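Local coordinates for protein DNA polymerase (PDB 5MDN) that probably catalyses template-directed DNA synthesis, adding deoxyribonucleotides from their triphosphates to a growing strand and releasing diphosphate, at residues A[542-547]-A[580-585]. Sequence-based numbering, arbitrary orientation.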
ATOM      1  N   LEU A 542       3.512  -5.943 -28.718  1.00 74.89           N
ATOM      2  CA  LEU A 542       3.959  -7.147 -28.025  1.00 73.96           C
ATOM      3  C   LEU A 542       4.040  -8.325 -28.986  1.00 74.94           C
ATOM      4  O   LEU A 542       5.030  -9.064 -28.995  1.00 73.55           O
ATOM      5  CB  LEU A 542       3.027  -7.467 -26.856  1.00 74.02           C
ATOM      6  CG  LEU A 542       3.277  -6.742 -25.536  1.00 76.01           C
ATOM      7  CD1 LEU A 542       2.217  -7.128 -24.519  1.00 75.97           C
ATOM      8  CD2 LEU A 542       4.668  -7.053 -25.006  1.00 73.55           C
ATOM      9  N   LEU A 543       3.000  -8.513 -29.807  1.00 78.58           N
ATOM     10  CA  LEU A 543       3.040  -9.548 -30.838  1.00 76.60           C
ATOM     11  C   LEU A 543       4.215  -9.351 -31.786  1.00 75.29           C
ATOM     12  O   LEU A 543       4.748 -10.326 -32.328  1.00 82.90           O
ATOM     13  CB  LEU A 543       1.723  -9.570 -31.613  1.00 76.65           C
ATOM     14  CG  LEU A 543       0.602 -10.463 -31.074  1.00 77.38           C
ATOM     15  CD1 LEU A 543      -0.009  -9.902 -29.803  1.00 78.61           C
ATOM     16  CD2 LEU A 543      -0.471 -10.664 -32.137  1.00 75.15           C
ATOM     17  N   ASP A 544       4.622  -8.100 -32.013  1.00 71.28           N
ATOM     18  CA  ASP A 544       5.812  -7.846 -32.817  1.00 72.51           C
ATOM     19  C   ASP A 544       7.067  -8.343 -32.110  1.00 75.99           C
ATOM     20  O   ASP A 544       7.947  -8.940 -32.740  1.00 80.88           O
ATOM     21  CB  ASP A 544       5.919  -6.354 -33.136  1.00 71.46           C
ATOM     22  CG  ASP A 544       7.183  -6.006 -33.907  1.00 73.06           C
ATOM     23  OD1 ASP A 544       8.265  -5.937 -33.286  1.00 70.62           O
ATOM     24  OD2 ASP A 544       7.095  -5.807 -35.137  1.00 76.07           O
ATOM     25  N   VAL A 545       7.170  -8.100 -30.799  1.00 75.91           N
ATOM     26  CA  VAL A 545       8.380  -8.470 -30.072  1.00 73.76           C
ATOM     27  C   VAL A 545       8.450  -9.978 -29.847  1.00 70.67           C
ATOM     28  O   VAL A 545       9.548 -10.547 -29.771  1.00 66.23           O
ATOM     29  CB  VAL A 545       8.447  -7.684 -28.748  1.00 73.55           C
ATOM     30  CG1 VAL A 545       9.636  -8.120 -27.906  1.00 73.60           C
ATOM     31  CG2 VAL A 545       8.524  -6.192 -29.025  1.00 75.14           C
ATOM     32  N   VAL A 546       7.306 -10.662 -29.773  1.00 71.68           N
ATOM     33  CA  VAL A 546       7.344 -12.119 -29.673  1.00 73.96           C
ATOM     34  C   VAL A 546       7.723 -12.736 -31.015  1.00 78.28           C
ATOM     35  O   VAL A 546       8.442 -13.741 -31.070  1.00 84.27           O
ATOM     36  CB  VAL A 546       6.012 -12.680 -29.129  1.00 71.36           C
ATOM     37  CG1 VAL A 546       5.605 -11.951 -27.855  1.00 72.39           C
ATOM     38  CG2 VAL A 546       4.900 -12.627 -30.168  1.00 70.44           C
ATOM     39  N   GLU A 547       7.248 -12.151 -32.120  1.00 79.32           N
ATOM     40  CA  GLU A 547       7.613 -12.658 -33.438  1.00 76.80           C
ATOM     41  C   GLU A 547       9.086 -12.401 -33.736  1.00 73.31           C
ATOM     42  O   GLU A 547       9.764 -13.255 -34.319  1.00 79.44           O
ATOM     43  CB  GLU A 547       6.726 -12.027 -34.510  1.00 78.77           C
ATOM     44  CG  GLU A 547       7.145 -12.349 -35.937  1.00 83.35           C
ATOM     45  CD  GLU A 547       7.177 -13.840 -36.221  1.00 88.54           C
ATOM     46  OE1 GLU A 547       6.334 -14.575 -35.663  1.00 94.07           O
ATOM     47  OE2 GLU A 547       8.049 -14.279 -37.000  1.00 90.57           O
ATOM     48  N   GLU A 580      14.434  -1.181 -27.826  1.00 61.15           N
ATOM     49  CA  GLU A 580      14.856   0.209 -27.689  1.00 68.28           C
ATOM     50  C   GLU A 580      14.958   0.885 -29.053  1.00 72.96           C
ATOM     51  O   GLU A 580      14.404   1.970 -29.262  1.00 75.20           O
ATOM     52  CB  GLU A 580      16.190   0.281 -26.946  1.00 72.60           C
ATOM     53  CG  GLU A 580      16.388   1.550 -26.117  1.00 79.45           C
ATOM     54  CD  GLU A 580      16.319   2.821 -26.945  1.00 82.90           C
ATOM     55  OE1 GLU A 580      17.230   3.039 -27.771  1.00 89.55           O
ATOM     56  OE2 GLU A 580      15.351   3.596 -26.770  1.00 72.60           O
ATOM     57  N   GLU A 581      15.679   0.267 -29.989  1.00 77.73           N
ATOM     58  CA  GLU A 581      15.875   0.883 -31.299  1.00 75.52           C
ATOM     59  C   GLU A 581      14.576   0.913 -32.100  1.00 69.14           C
ATOM     60  O   GLU A 581      14.267   1.914 -32.756  1.00 71.59           O
ATOM     61  CB  GLU A 581      16.977   0.145 -32.058  1.00 79.37           C
ATOM     62  CG  GLU A 581      18.359   0.338 -31.448  1.00 86.13           C
ATOM     63  CD  GLU A 581      19.455  -0.360 -32.228  1.00 93.50           C
ATOM     64  OE1 GLU A 581      19.145  -0.981 -33.266  1.00101.77           O
ATOM     65  OE2 GLU A 581      20.628  -0.289 -31.802  1.00 98.09           O
ATOM     66  N   ARG A 582      13.801  -0.173 -32.056  1.00 70.24           N
ATOM     67  CA  ARG A 582      12.581  -0.267 -32.854  1.00 67.95           C
ATOM     68  C   ARG A 582      11.428   0.517 -32.240  1.00 69.03           C
ATOM     69  O   ARG A 582      10.735   1.263 -32.940  1.00 68.42           O
ATOM     70  CB  ARG A 582      12.186  -1.738 -33.017  1.00 68.56           C
ATOM     71  CG  ARG A 582      10.861  -1.992 -33.730  1.00 70.00           C
ATOM     72  CD  ARG A 582      10.716  -1.290 -35.063  1.00 72.39           C
ATOM     73  NE  ARG A 582       9.305  -1.116 -35.407  1.00 75.24           N
ATOM     74  CZ  ARG A 582       8.515  -2.085 -35.864  1.00 80.98           C
ATOM     75  NH1 ARG A 582       8.991  -3.310 -36.037  1.00 80.17           N
ATOM     76  NH2 ARG A 582       7.244  -1.827 -36.144  1.00 83.79           N
ATOM     77  N   HIS A 583      11.207   0.367 -30.935  1.00 67.18           N
ATOM     78  CA  HIS A 583      10.032   0.935 -30.298  1.00 65.63           C
ATOM     79  C   HIS A 583      10.333   2.088 -29.349  1.00 61.94           C
ATOM     80  O   HIS A 583       9.391   2.723 -28.860  1.00 59.25           O
ATOM     81  CB  HIS A 583       9.265  -0.164 -29.549  1.00 67.71           C
ATOM     82  CG  HIS A 583       8.580  -1.138 -30.457  1.00 69.62           C
ATOM     83  ND1 HIS A 583       8.961  -2.460 -30.555  1.00 71.13           N
ATOM     84  CD2 HIS A 583       7.550  -0.979 -31.321  1.00 71.05           C
ATOM     85  CE1 HIS A 583       8.188  -3.075 -31.432  1.00 73.47           C
ATOM     86  NE2 HIS A 583       7.323  -2.199 -31.911  1.00 72.62           N
ATOM     87  N   GLY A 584      11.603   2.379 -29.079  1.00 63.12           N
ATOM     88  CA  GLY A 584      11.931   3.457 -28.165  1.00 61.61           C
ATOM     89  C   GLY A 584      11.519   3.194 -26.736  1.00 62.75           C
ATOM     90  O   GLY A 584      11.222   4.140 -25.998  1.00 67.99           O
ATOM     91  N   ILE A 585      11.493   1.930 -26.321  1.00 63.72           N
ATOM     92  CA  ILE A 585      11.056   1.538 -24.987  1.00 61.46           C
ATOM     93  C   ILE A 585      12.238   0.909 -24.266  1.00 62.95           C
ATOM     94  O   ILE A 585      12.913   0.033 -24.820  1.00 62.23           O
ATOM     95  CB  ILE A 585       9.867   0.563 -25.048  1.00 58.08           C
ATOM     96  CG1 ILE A 585       8.656   1.242 -25.690  1.00 56.09           C
ATOM     97  CG2 ILE A 585       9.510   0.058 -23.660  1.00 59.87           C
ATOM     98  CD1 ILE A 585       7.503   0.311 -25.962  1.00 55.58           C
TER
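Asp-544 reaches from helix 528-551 to Arg-582 and His-583, which sit at the C-terminal end of helix 572-583. Its CB already points toward the second helix. The carboxylate carbon CG stands anti to the backbone N (chi1 177°), which carries the group toward helix 572-583. Asp-544 CG lies 3.9 Å from Arg-582 NH1, and His-583 CE1 is about as near. The two oxygens then divide the work. Asp-544 OD2 forms a salt bridge with Arg-582 NH1 at 3.3 Å. The hydrogen bond within it is weak, with an N-H...O angle of only 130°. The carboxylate and guanidinium planes are nearly perpendicular, so the two groups do not form a flat paired bridge. Asp-544 OD1 lies 3.4 Å from His-583 CE1, near the plane of the ring, at its edge; this is a close approach to a C-H, not a hydrogen bond. The strongest polar partner of OD1 is the hydroxyl of Tyr-578, on helix 572-583, with which it forms a hydrogen bond. If His-583 were protonated, this nearby carboxylate would probably stabilise its charge.

Beside the polar groups, Val-545 CG2 touches His-583 CE1 at 4.0 Å. Arg-582 CG lies over one face of the His-583 ring near its rim, and His-583 NE2 sits over the centre of the Arg-582 guanidinium. With an alanine at Asp-544, Arg-582 would probably lose its salt-bridge mate and the Tyr-578 hydroxyl its hydrogen-bond partner.

Val-545 also touches Leu-575, Val-579 and Phe-421, while Leu-542 touches Val-405 of strand 404-406. Gly-584, with positive phi, ends the second helix before strand 588-593. Two helices packed side by side against an antiparallel sheet in this way are characteristic of the palm domain of family B DNA polymerases.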